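Local coordinates for protein aminopeptidase C (Lactobacillus rhamnosus, PDB 4K7C) that probably acts as a cysteine aminopeptidase of the papain-like bleomycin hydrolase family, cutting residues from the N-termini of peptides as a six-chain assembly, at residues 268-272 and 436-442; 264-268 and 351-356; 273-277 and 425-430. All coordinates share one frame; numbering follows the deposited sequence.

In the fold
The run from the end of strand 260-264 into strand 275-279 supplies the first segment of all three contacts. Contacts 1 and 2 share Thr268 and have centres about 9 Å apart; Met442 CE lies 3.6 Å from Leu355 CD2, so the C-terminal loop and helix 351-356 pack on each other. Contact 3 follows where this run enters strand 275-279, its centre about 15 Å from that of contact 1 and 19 Å from that of contact 2, with Tyr277 CB 3.8 Å from Leu436 CD1. A glycerol, probably from the crystallisation liquor, is hydrogen-bonded to Asp356 at the edge of contact 2. In relatives the chain end beyond 436-442 reaches into the active-site cleft, as it probably does here.

Contact 1 (268-272 and 436-442); sequences TADKP and LAPWDPM
Lys271 reaches across to Asp440, its NZ 2.7 Å from Asp440 OD2 and using the syn lone pair of that oxygen. The lysine leaves its backbone with CG anti to the carbonyl carbon (chi1 -58°), runs extended as far as CE, and bends at the last torsion (chi4 81°), which brings the ammonium within bonding distance of two carboxylates. The second is its own neighbour: Asp270 OD2 receives NZ at 2.9 Å on the syn side, somewhat out of plane. Asp270 is steadied from behind, since Thr268 OG1 donates to Asp270 OD1 at 2.7 Å, nearly along the C-O axis, across the type I turn from Thr268 to Lys271. With CG anti to its backbone N (chi1 -164°), Asp440 approaches NZ from the opposite direction. Its other oxygen, OD1, accepts from Met442 N at 2.9 Å, closing an Asx turn that fixes the rotation of the carboxylate. The lysine's methylenes have apolar company: CE rests 3.6 Å from Leu436 CD1, while CG of Met442, a selenomethionine, approaches more loosely at 4.3 Å. Leu436 makes backbone bonds to Thr278, in strand 275-279, and to Glu280 just after it. Asp270 OD2 and Asp440 OD2 are 4.0 Å apart, a spacing that would probably be repulsive without the shared cation; the buried ammonium probably keeps both acids ionised and ties the connection to the C-terminal loop by charge.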
ATOM      1  N   THR A 268      -0.483 -10.552  48.526  1.00 22.00           N
ATOM      2  CA  THR A 268      -0.307 -11.980  48.723  1.00 22.22           C
ATOM      3  C   THR A 268       0.172 -12.234  50.136  1.00 23.39           C
ATOM      4  O   THR A 268       0.653 -11.325  50.837  1.00 24.58           O
ATOM      5  CB  THR A 268       0.618 -12.582  47.666  1.00 22.34           C
ATOM      6  OG1 THR A 268       1.854 -11.884  47.618  1.00 25.55           O
ATOM      7  CG2 THR A 268      -0.084 -12.574  46.267  1.00 22.32           C
ATOM      8  N   ALA A 269      -0.018 -13.465  50.582  1.00 28.90           N
ATOM      9  CA  ALA A 269       0.241 -13.775  52.011  1.00 27.42           C
ATOM     10  C   ALA A 269       1.724 -13.645  52.411  1.00 26.43           C
ATOM     11  O   ALA A 269       2.026 -13.341  53.565  1.00 29.63           O
ATOM     12  CB  ALA A 269      -0.276 -15.164  52.321  1.00 30.62           C
ATOM     13  N   ASP A 270       2.637 -13.887  51.487  1.00 28.40           N
ATOM     14  CA  ASP A 270       4.071 -13.777  51.774  1.00 27.65           C
ATOM     15  C   ASP A 270       4.559 -12.309  51.845  1.00 29.30           C
ATOM     16  O   ASP A 270       5.740 -12.082  52.080  1.00 29.75           O
ATOM     17  CB  ASP A 270       4.885 -14.526  50.699  1.00 25.27           C
ATOM     18  CG  ASP A 270       4.733 -13.912  49.272  1.00 26.22           C
ATOM     19  OD1 ASP A 270       3.574 -13.554  48.874  1.00 26.58           O
ATOM     20  OD2 ASP A 270       5.767 -13.842  48.513  1.00 24.54           O
ATOM     21  N   LYS A 271       3.685 -11.333  51.554  1.00 25.06           N
ATOM     22  CA  LYS A 271       4.084  -9.927  51.454  1.00 24.01           C
ATOM     23  C   LYS A 271       3.246  -9.001  52.306  1.00 22.48           C
ATOM     24  O   LYS A 271       2.450  -8.186  51.804  1.00 20.94           O
ATOM     25  CB  LYS A 271       4.073  -9.488  49.979  1.00 22.79           C
ATOM     26  CG  LYS A 271       4.965 -10.302  49.125  1.00 22.58           C
ATOM     27  CD  LYS A 271       4.851  -9.891  47.663  1.00 21.63           C
ATOM     28  CE  LYS A 271       5.960 -10.521  46.798  1.00 24.45           C
ATOM     29  NZ  LYS A 271       5.724 -11.920  46.376  1.00 21.18           N
ATOM     30  N   PRO A 272       3.424  -9.074  53.651  1.00 23.36           N
ATOM     31  CA  PRO A 272       2.693  -8.109  54.415  1.00 21.49           C
ATOM     32  C   PRO A 272       3.068  -6.672  54.056  1.00 18.66           C
ATOM     33  O   PRO A 272       4.226  -6.389  53.669  1.00 19.93           O
ATOM     34  CB  PRO A 272       3.099  -8.411  55.884  1.00 24.04           C
ATOM     35  CG  PRO A 272       4.275  -9.306  55.813  1.00 22.93           C
ATOM     36  CD  PRO A 272       4.177 -10.022  54.500  1.00 24.89           C
ATOM     37  N   LEU A 436      12.863 -11.603  48.213  1.00 25.58           N
ATOM     38  CA  LEU A 436      12.029 -12.494  47.423  1.00 23.35           C
ATOM     39  C   LEU A 436      12.907 -13.359  46.532  1.00 23.99           C
ATOM     40  O   LEU A 436      14.021 -12.982  46.149  1.00 24.12           O
ATOM     41  CB  LEU A 436      11.065 -11.664  46.603  1.00 25.03           C
ATOM     42  CG  LEU A 436      10.198 -10.713  47.446  1.00 23.42           C
ATOM     43  CD1 LEU A 436       9.483  -9.665  46.607  1.00 23.73           C
ATOM     44  CD2 LEU A 436       9.249 -11.483  48.350  1.00 24.27           C
ATOM     45  N   ALA A 437      12.367 -14.505  46.149  1.00 23.71           N
ATOM     46  CA  ALA A 437      13.004 -15.415  45.203  1.00 25.25           C
ATOM     47  C   ALA A 437      13.185 -14.763  43.799  1.00 23.41           C
ATOM     48  O   ALA A 437      12.457 -13.926  43.383  1.00 23.69           O
ATOM     49  CB  ALA A 437      12.141 -16.705  45.086  1.00 25.84           C
ATOM     50  N   PRO A 438      14.168 -15.228  42.992  1.00 24.03           N
ATOM     51  CA  PRO A 438      14.451 -14.556  41.691  1.00 26.39           C
ATOM     52  C   PRO A 438      13.258 -14.481  40.706  1.00 25.88           C
ATOM     53  O   PRO A 438      13.119 -13.538  39.889  1.00 24.49           O
ATOM     54  CB  PRO A 438      15.583 -15.414  41.105  1.00 26.80           C
ATOM     55  CG  PRO A 438      16.254 -16.010  42.301  1.00 24.89           C
ATOM     56  CD  PRO A 438      15.193 -16.230  43.340  1.00 27.21           C
ATOM     57  N   TRP A 439      12.451 -15.529  40.787  1.00 24.60           N
ATOM     58  CA  TRP A 439      11.312 -15.812  39.894  1.00 28.70           C
ATOM     59  C   TRP A 439      10.050 -15.263  40.565  1.00 31.62           C
ATOM     60  O   TRP A 439       8.930 -15.540  40.132  1.00 31.76           O
ATOM     61  CB  TRP A 439      11.186 -17.368  39.705  1.00 28.89           C
ATOM     62  CG  TRP A 439      11.372 -18.166  40.958  1.00 25.60           C
ATOM     63  CD1 TRP A 439      10.457 -18.408  41.933  1.00 26.21           C
ATOM     64  CD2 TRP A 439      12.576 -18.763  41.385  1.00 28.69           C
ATOM     65  NE1 TRP A 439      11.035 -19.138  42.971  1.00 29.34           N
ATOM     66  CE2 TRP A 439      12.322 -19.423  42.613  1.00 27.68           C
ATOM     67  CE3 TRP A 439      13.849 -18.849  40.831  1.00 30.45           C
ATOM     68  CZ2 TRP A 439      13.329 -20.062  43.326  1.00 32.86           C
ATOM     69  CZ3 TRP A 439      14.817 -19.534  41.518  1.00 26.40           C
ATOM     70  CH2 TRP A 439      14.568 -20.110  42.751  1.00 30.30           C
ATOM     71  N   ASP A 440      10.199 -14.513  41.651  1.00 29.76           N
ATOM     72  CA  ASP A 440       9.016 -13.773  42.177  1.00 27.28           C
ATOM     73  C   ASP A 440       8.359 -12.897  41.142  1.00 25.07           C
ATOM     74  O   ASP A 440       9.018 -12.281  40.302  1.00 28.42           O
ATOM     75  CB  ASP A 440       9.395 -12.896  43.400  1.00 25.90           C
ATOM     76  CG  ASP A 440       8.162 -12.441  44.185  1.00 23.74           C
ATOM     77  OD1 ASP A 440       7.587 -11.373  43.844  1.00 22.68           O
ATOM     78  OD2 ASP A 440       7.864 -13.127  45.188  1.00 27.11           O
ATOM     79  N   PRO A 441       6.988 -12.750  41.197  1.00 25.73           N
ATOM     80  CA  PRO A 441       6.441 -11.882  40.202  1.00 24.52           C
ATOM     81  C   PRO A 441       6.843 -10.453  40.259  1.00 26.03           C
ATOM     82  O   PRO A 441       6.737  -9.811  39.251  1.00 26.24           O
ATOM     83  CB  PRO A 441       4.937 -11.916  40.434  1.00 24.54           C
ATOM     84  CG  PRO A 441       4.719 -12.828  41.528  1.00 27.49           C
ATOM     85  CD  PRO A 441       5.951 -13.570  41.848  1.00 25.34           C
HETATM   86  N   MSE A 442       7.216  -9.925  41.402  1.00 26.14           N
HETATM   87  CA  MSE A 442       7.695  -8.536  41.470  1.00 26.26           C
HETATM   88  C   MSE A 442       9.143  -8.358  41.038  1.00 27.42           C
HETATM   89  O   MSE A 442       9.694  -7.242  41.145  1.00 26.02           O
HETATM   90  CB  MSE A 442       7.557  -8.123  42.953  1.00 27.36           C
HETATM   91  CG  MSE A 442       6.093  -7.920  43.412  1.00 25.08           C
HETATM   92 SE   MSE A 442       4.958  -6.683  42.504  1.00 30.41          SE
HETATM   93  CE  MSE A 442       3.764  -7.995  41.663  1.00 29.11           C
TER

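Contact 2 (264-268 and 351-356); sequences INAPT and KAERLD
Leu355 and Ala352 offer the apolar side of helix 351-356 to Ala266, Pro267 and Thr268. Leu355 does so with one branch: CD1 lies 4.0 Å from Pro267 CD, the two side chains crossing at about a right angle, and meets the CA and CB of Ala266 at similar range. Ala352 CB sits under the turn, 3.4 Å from Pro267 O, and also touches the methyl of Thr268. With OG1 of Thr268 (chi1 54°) turned to Asp270, that methyl, CG2, is left anti to the carbonyl carbon, on the helix side, packing over Leu355 CB and 3.4 Å from Asp356 OD1. Pro267 is the centre of an inverse gamma turn, whose bond from Thr268 N to Ala266 O is weak, and its ring meets the Lys351 chain crosswise, CG to CG 4.0 Å.

Beyond the proline the contact becomes polar. Fully extended, with CG anti to the backbone N (chi1 -172°), Lys351 carries NZ to 2.8 Å from Asn265 OD1, arriving in the carbonyl plane on a lone pair (C=O...donor angle 136°). Backbone oxygens of Asp405 and Val408 share this ammonium, while Asn265 ND2 is bound to Leu296 O, so the amide is fixed from both ends. At the opposite margin Asp356 is hydrogen-bonded to a glycerol and packs on Leu123 of the second subunit. The whole packs the short helix 351-356 on the loop that leaves strand 260-264, within the strand-rich half of what is, by family, a papain-like fold.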
ATOM      1  N   ILE A 264       4.792  -0.923  45.751  1.00 18.17           N
ATOM      2  CA  ILE A 264       4.058  -2.024  45.067  1.00 19.68           C
ATOM      3  C   ILE A 264       2.769  -2.289  45.779  1.00 19.99           C
ATOM      4  O   ILE A 264       2.589  -1.848  46.923  1.00 17.40           O
ATOM      5  CB  ILE A 264       4.894  -3.304  44.909  1.00 20.34           C
ATOM      6  CG1 ILE A 264       5.304  -3.945  46.247  1.00 20.65           C
ATOM      7  CG2 ILE A 264       6.069  -3.015  44.033  1.00 22.47           C
ATOM      8  CD1 ILE A 264       6.021  -5.282  46.182  1.00 21.46           C
ATOM      9  N   ASN A 265       1.851  -3.005  45.092  1.00 18.52           N
ATOM     10  CA  ASN A 265       0.643  -3.522  45.703  1.00 20.19           C
ATOM     11  C   ASN A 265       0.555  -4.963  45.257  1.00 19.61           C
ATOM     12  O   ASN A 265       0.074  -5.249  44.141  1.00 22.33           O
ATOM     13  CB  ASN A 265      -0.588  -2.767  45.259  1.00 22.54           C
ATOM     14  CG  ASN A 265      -1.830  -3.361  45.798  1.00 21.17           C
ATOM     15  OD1 ASN A 265      -2.718  -3.790  45.066  1.00 21.68           O
ATOM     16  ND2 ASN A 265      -1.928  -3.381  47.149  1.00 20.21           N
ATOM     17  N   ALA A 266       1.072  -5.859  46.087  1.00 18.55           N
ATOM     18  CA  ALA A 266       1.091  -7.251  45.818  1.00 20.63           C
ATOM     19  C   ALA A 266       0.403  -7.946  47.044  1.00 20.39           C
ATOM     20  O   ALA A 266       1.041  -8.157  48.095  1.00 23.79           O
ATOM     21  CB  ALA A 266       2.482  -7.671  45.613  1.00 18.71           C
ATOM     22  N   PRO A 267      -0.908  -8.177  46.955  1.00 22.36           N
ATOM     23  CA  PRO A 267      -1.695  -8.510  48.127  1.00 22.21           C
ATOM     24  C   PRO A 267      -1.656 -10.014  48.470  1.00 20.54           C
ATOM     25  O   PRO A 267      -2.681 -10.649  48.685  1.00 22.42           O
ATOM     26  CB  PRO A 267      -3.082  -8.066  47.744  1.00 24.13           C
ATOM     27  CG  PRO A 267      -3.126  -8.284  46.233  1.00 22.56           C
ATOM     28  CD  PRO A 267      -1.768  -7.804  45.794  1.00 22.53           C
ATOM     29  N   THR A 268      -0.483 -10.552  48.526  1.00 22.00           N
ATOM     30  CA  THR A 268      -0.307 -11.980  48.723  1.00 22.22           C
ATOM     31  C   THR A 268       0.172 -12.234  50.136  1.00 23.39           C
ATOM     32  O   THR A 268       0.653 -11.325  50.837  1.00 24.58           O
ATOM     33  CB  THR A 268       0.618 -12.582  47.666  1.00 22.34           C
ATOM     34  OG1 THR A 268       1.854 -11.884  47.618  1.00 25.55           O
ATOM     35  CG2 THR A 268      -0.084 -12.574  46.267  1.00 22.32           C
ATOM     36  N   LYS A 351      -6.604 -10.517  42.575  1.00 19.33           N
ATOM     37  CA  LYS A 351      -5.267 -10.018  42.263  1.00 19.02           C
ATOM     38  C   LYS A 351      -4.238 -10.948  42.887  1.00 18.59           C
ATOM     39  O   LYS A 351      -3.269 -11.328  42.249  1.00 19.08           O
ATOM     40  CB  LYS A 351      -5.161  -8.577  42.753  1.00 19.71           C
ATOM     41  CG  LYS A 351      -3.880  -7.864  42.328  1.00 18.93           C
ATOM     42  CD  LYS A 351      -3.956  -6.419  42.662  1.00 16.94           C
ATOM     43  CE  LYS A 351      -2.797  -5.629  42.105  1.00 17.56           C
ATOM     44  NZ  LYS A 351      -3.070  -4.161  42.317  1.00 18.38           N
ATOM     45  N   ALA A 352      -4.471 -11.383  44.128  1.00 20.14           N
ATOM     46  CA  ALA A 352      -3.552 -12.332  44.755  1.00 17.24           C
ATOM     47  C   ALA A 352      -3.470 -13.647  44.014  1.00 19.49           C
ATOM     48  O   ALA A 352      -2.419 -14.277  43.881  1.00 17.39           O
ATOM     49  CB  ALA A 352      -3.970 -12.587  46.187  1.00 20.66           C
ATOM     50  N   GLU A 353      -4.645 -14.181  43.652  1.00 17.55           N
ATOM     51  CA  GLU A 353      -4.645 -15.462  42.887  1.00 20.31           C
ATOM     52  C   GLU A 353      -3.925 -15.277  41.541  1.00 18.34           C
ATOM     53  O   GLU A 353      -3.184 -16.175  41.131  1.00 19.77           O
ATOM     54  CB  GLU A 353      -6.049 -15.921  42.627  1.00 20.44           C
ATOM     55  CG  GLU A 353      -6.743 -16.408  43.880  1.00 21.40           C
ATOM     56  CD  GLU A 353      -8.223 -16.605  43.711  1.00 21.83           C
ATOM     57  OE1 GLU A 353      -8.865 -16.084  42.764  1.00 18.54           O
ATOM     58  OE2 GLU A 353      -8.809 -17.274  44.581  1.00 24.14           O
ATOM     59  N   ARG A 354      -4.154 -14.156  40.816  1.00 19.62           N
ATOM     60  CA  ARG A 354      -3.445 -14.004  39.543  1.00 17.60           C
ATOM     61  C   ARG A 354      -1.925 -13.963  39.678  1.00 17.21           C
ATOM     62  O   ARG A 354      -1.221 -14.553  38.915  1.00 17.74           O
ATOM     63  CB  ARG A 354      -3.896 -12.765  38.805  1.00 18.74           C
ATOM     64  CG  ARG A 354      -5.330 -12.753  38.377  1.00 18.59           C
ATOM     65  CD  ARG A 354      -5.547 -11.649  37.340  1.00 21.97           C
ATOM     66  NE  ARG A 354      -6.931 -11.257  37.190  1.00 20.62           N
ATOM     67  CZ  ARG A 354      -7.578 -10.407  37.973  1.00 25.02           C
ATOM     68  NH1 ARG A 354      -6.953  -9.647  38.918  1.00 22.99           N
ATOM     69  NH2 ARG A 354      -8.830 -10.177  37.670  1.00 24.46           N
ATOM     70  N   LEU A 355      -1.419 -13.359  40.765  1.00 19.99           N
ATOM     71  CA  LEU A 355       0.028 -13.394  41.028  1.00 18.30           C
ATOM     72  C   LEU A 355       0.493 -14.762  41.345  1.00 19.01           C
ATOM     73  O   LEU A 355       1.502 -15.192  40.810  1.00 18.78           O
ATOM     74  CB  LEU A 355       0.413 -12.418  42.215  1.00 19.23           C
ATOM     75  CG  LEU A 355       0.199 -10.903  41.844  1.00 20.16           C
ATOM     76  CD1 LEU A 355       0.236  -9.923  42.990  1.00 19.62           C
ATOM     77  CD2 LEU A 355       1.269 -10.477  40.845  1.00 21.20           C
ATOM     78  N   ASP A 356      -0.145 -15.379  42.362  1.00 20.82           N
ATOM     79  CA  ASP A 356       0.264 -16.653  42.878  1.00 18.97           C
ATOM     80  C   ASP A 356       0.204 -17.712  41.792  1.00 20.02           C
ATOM     81  O   ASP A 356       0.963 -18.690  41.828  1.00 20.62           O
ATOM     82  CB  ASP A 356      -0.583 -17.095  44.099  1.00 21.82           C
ATOM     83  CG  ASP A 356      -0.222 -16.375  45.391  1.00 23.37           C
ATOM     84  OD1 ASP A 356       0.848 -15.764  45.491  1.00 21.47           O
ATOM     85  OD2 ASP A 356      -1.066 -16.384  46.249  1.00 23.40           O
TER

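Contact 3 (273-277 and 425-430)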
ATOM      1  N   TYR A 273       2.098  -5.812  54.252  1.00 18.71           N
ATOM      2  CA  TYR A 273       2.182  -4.400  53.909  1.00 21.68           C
ATOM      3  C   TYR A 273       3.109  -3.633  54.868  1.00 26.40           C
ATOM      4  O   TYR A 273       3.426  -4.094  55.992  1.00 25.85           O
ATOM      5  CB  TYR A 273       0.839  -3.784  53.897  1.00 23.96           C
ATOM      6  CG  TYR A 273      -0.132  -4.331  52.860  1.00 24.54           C
ATOM      7  CD1 TYR A 273       0.249  -4.471  51.517  1.00 28.19           C
ATOM      8  CD2 TYR A 273      -1.479  -4.650  53.207  1.00 28.57           C
ATOM      9  CE1 TYR A 273      -0.637  -4.950  50.553  1.00 28.35           C
ATOM     10  CE2 TYR A 273      -2.361  -5.144  52.247  1.00 28.66           C
ATOM     11  CZ  TYR A 273      -1.917  -5.289  50.920  1.00 28.25           C
ATOM     12  OH  TYR A 273      -2.724  -5.720  49.920  1.00 28.17           O
ATOM     13  N   LYS A 274       3.542  -2.468  54.427  1.00 25.40           N
ATOM     14  CA  LYS A 274       4.461  -1.610  55.278  1.00 25.03           C
ATOM     15  C   LYS A 274       5.782  -2.274  55.599  1.00 26.76           C
ATOM     16  O   LYS A 274       6.312  -2.140  56.688  1.00 24.82           O
ATOM     17  CB  LYS A 274       3.759  -1.215  56.591  1.00 27.74           C
ATOM     18  CG  LYS A 274       2.432  -0.576  56.380  1.00 27.83           C
ATOM     19  CD  LYS A 274       1.769  -0.264  57.697  1.00 35.18           C
ATOM     20  CE  LYS A 274       0.719   0.810  57.578  1.00 38.87           C
ATOM     21  NZ  LYS A 274       0.125   0.951  58.966  1.00 45.27           N
ATOM     22  N   HIS A 275       6.364  -2.935  54.611  1.00 24.51           N
ATOM     23  CA  HIS A 275       7.701  -3.398  54.669  1.00 26.00           C
ATOM     24  C   HIS A 275       8.349  -3.239  53.301  1.00 24.96           C
ATOM     25  O   HIS A 275       7.682  -3.181  52.272  1.00 23.82           O
ATOM     26  CB  HIS A 275       7.765  -4.896  55.069  1.00 25.67           C
ATOM     27  CG  HIS A 275       7.189  -5.187  56.440  1.00 29.30           C
ATOM     28  ND1 HIS A 275       7.843  -4.824  57.616  1.00 27.66           N
ATOM     29  CD2 HIS A 275       5.982  -5.661  56.818  1.00 30.12           C
ATOM     30  CE1 HIS A 275       7.082  -5.121  58.658  1.00 30.82           C
ATOM     31  NE2 HIS A 275       5.947  -5.631  58.209  1.00 31.58           N
ATOM     32  N   LEU A 276       9.664  -3.295  53.321  1.00 21.99           N
ATOM     33  CA  LEU A 276      10.443  -3.348  52.123  1.00 23.45           C
ATOM     34  C   LEU A 276      10.843  -4.699  51.656  1.00 21.46           C
ATOM     35  O   LEU A 276      11.215  -5.618  52.446  1.00 22.30           O
ATOM     36  CB  LEU A 276      11.738  -2.575  52.284  1.00 23.43           C
ATOM     37  CG  LEU A 276      11.619  -1.095  52.368  1.00 23.99           C
ATOM     38  CD1 LEU A 276      13.039  -0.530  52.516  1.00 26.45           C
ATOM     39  CD2 LEU A 276      10.944  -0.456  51.153  1.00 24.17           C
ATOM     40  N   TYR A 277      10.831  -4.815  50.327  1.00 23.44           N
ATOM     41  CA  TYR A 277      11.160  -6.043  49.638  1.00 20.26           C
ATOM     42  C   TYR A 277      12.184  -5.847  48.567  1.00 20.25           C
ATOM     43  O   TYR A 277      12.233  -4.782  47.947  1.00 21.69           O
ATOM     44  CB  TYR A 277       9.857  -6.677  48.992  1.00 21.56           C
ATOM     45  CG  TYR A 277       8.819  -7.004  49.996  1.00 19.34           C
ATOM     46  CD1 TYR A 277       8.761  -8.282  50.537  1.00 21.36           C
ATOM     47  CD2 TYR A 277       7.946  -6.056  50.459  1.00 20.36           C
ATOM     48  CE1 TYR A 277       7.844  -8.589  51.532  1.00 21.74           C
ATOM     49  CE2 TYR A 277       7.026  -6.333  51.456  1.00 19.96           C
ATOM     50  CZ  TYR A 277       6.977  -7.636  51.973  1.00 21.81           C
ATOM     51  OH  TYR A 277       6.079  -7.840  52.999  1.00 22.85           O
ATOM     52  N   VAL A 425       9.707   3.239  57.998  1.00 25.50           N
ATOM     53  CA  VAL A 425       9.871   1.887  57.481  1.00 26.82           C
ATOM     54  C   VAL A 425      11.010   1.871  56.467  1.00 24.40           C
ATOM     55  O   VAL A 425      11.947   1.020  56.510  1.00 23.35           O
ATOM     56  CB  VAL A 425       8.572   1.375  56.798  1.00 26.89           C
ATOM     57  CG1 VAL A 425       8.860   0.103  56.025  1.00 28.12           C
ATOM     58  CG2 VAL A 425       7.454   1.152  57.839  1.00 29.99           C
ATOM     59  N   ILE A 426      11.008   2.839  55.548  1.00 24.42           N
ATOM     60  CA  ILE A 426      12.042   2.811  54.519  1.00 25.56           C
ATOM     61  C   ILE A 426      13.450   2.904  55.137  1.00 26.88           C
ATOM     62  O   ILE A 426      14.302   2.069  54.893  1.00 29.04           O
ATOM     63  CB  ILE A 426      11.837   3.912  53.444  1.00 24.11           C
ATOM     64  CG1 ILE A 426      10.563   3.662  52.649  1.00 23.43           C
ATOM     65  CG2 ILE A 426      13.035   3.955  52.537  1.00 26.09           C
ATOM     66  CD1 ILE A 426      10.042   4.952  52.040  1.00 26.87           C
ATOM     67  N   LYS A 427      13.664   3.907  55.952  1.00 29.23           N
ATOM     68  CA  LYS A 427      14.984   4.048  56.687  1.00 34.22           C
ATOM     69  C   LYS A 427      15.362   2.802  57.537  1.00 27.33           C
ATOM     70  O   LYS A 427      16.475   2.225  57.378  1.00 30.58           O
ATOM     71  CB  LYS A 427      14.928   5.313  57.548  1.00 35.69           C
ATOM     72  CG  LYS A 427      14.907   6.612  56.745  1.00 44.20           C
ATOM     73  CD  LYS A 427      14.489   7.780  57.645  1.00 48.79           C
ATOM     74  CE  LYS A 427      14.449   9.111  56.911  1.00 54.25           C
ATOM     75  NZ  LYS A 427      13.715  10.160  57.692  1.00 59.01           N
ATOM     76  N   ASN A 428      14.399   2.303  58.328  1.00 26.06           N
ATOM     77  CA  ASN A 428      14.652   1.125  59.201  1.00 27.68           C
ATOM     78  C   ASN A 428      14.954  -0.180  58.482  1.00 31.28           C
ATOM     79  O   ASN A 428      15.733  -0.990  58.960  1.00 28.78           O
ATOM     80  CB  ASN A 428      13.508   0.892  60.171  1.00 30.10           C
ATOM     81  CG  ASN A 428      13.288   2.034  61.132  1.00 35.24           C
ATOM     82  OD1 ASN A 428      14.179   2.841  61.403  1.00 36.96           O
ATOM     83  ND2 ASN A 428      12.064   2.131  61.629  1.00 40.65           N
ATOM     84  N   GLU A 429      14.330  -0.425  57.314  1.00 26.69           N
ATOM     85  CA  GLU A 429      14.490  -1.680  56.624  1.00 22.78           C
ATOM     86  C   GLU A 429      15.379  -1.615  55.431  1.00 22.45           C
ATOM     87  O   GLU A 429      15.654  -2.632  54.800  1.00 25.86           O
ATOM     88  CB  GLU A 429      13.090  -2.198  56.220  1.00 27.09           C
ATOM     89  CG  GLU A 429      12.179  -2.572  57.419  1.00 27.15           C
ATOM     90  CD  GLU A 429      10.832  -3.170  57.061  1.00 32.62           C
ATOM     91  OE1 GLU A 429      10.724  -3.743  55.952  1.00 27.07           O
ATOM     92  OE2 GLU A 429       9.911  -3.119  57.915  1.00 27.35           O
ATOM     93  N   TYR A 430      15.901  -0.440  55.119  1.00 23.86           N
ATOM     94  CA  TYR A 430      16.679  -0.317  53.878  1.00 24.55           C
ATOM     95  C   TYR A 430      17.759  -1.384  53.747  1.00 25.42           C
ATOM     96  O   TYR A 430      17.886  -1.988  52.715  1.00 23.66           O
ATOM     97  CB  TYR A 430      17.240   1.133  53.680  1.00 25.62           C
ATOM     98  CG  TYR A 430      17.781   1.300  52.259  1.00 24.58           C
ATOM     99  CD1 TYR A 430      16.934   1.673  51.206  1.00 25.70           C
ATOM    100  CD2 TYR A 430      19.090   1.002  51.954  1.00 26.26           C
ATOM    101  CE1 TYR A 430      17.388   1.791  49.932  1.00 25.99           C
ATOM    102  CE2 TYR A 430      19.561   1.088  50.665  1.00 27.75           C
ATOM    103  CZ  TYR A 430      18.695   1.455  49.651  1.00 28.36           C
ATOM    104  OH  TYR A 430      19.172   1.611  48.348  1.00 32.02           O
TER
HETATM  105  O   HOH W   1      11.013  -6.552  55.496  1.00 33.47           O
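Glu429 and His275 form a His-carboxylate hydrogen bond where helix 420-429 packs on strand 275-279, the short segments crossing at 56° with their axes 7.9 Å apart. The glutamate extends beyond CG and brings its carboxylate to the edge of the imidazole, the two planes only 22° from coplanar. His275 ND1 donates to the syn lone pair of Glu429 OE2 at 2.7 Å, slightly tilted from the ring plane. The other oxygen, OE1, takes Leu276 N at 2.9 Å from above the carboxylate plane, 39° out of it, so one carboxylate grips a side chain and the adjoining backbone. A glutamine here would probably weaken the link, because its neutral amide could offer an oxygen to only one of these two N-H groups and would leave the other without its mate.

Leu276 points at the helix beside this fork, and its CD1 lies 3.7 Å from Ile426 O. One turn earlier, Val425 faces the backbone of Lys274, with CG1 3.5 Å from Lys274 O. Strands 293-295 and 434-436 flank strand 275-279 through backbone bonds. A water completes the arrangement, donating to Glu429 OE1 at 2.9 Å and to Leu276 O at 3.2 Å.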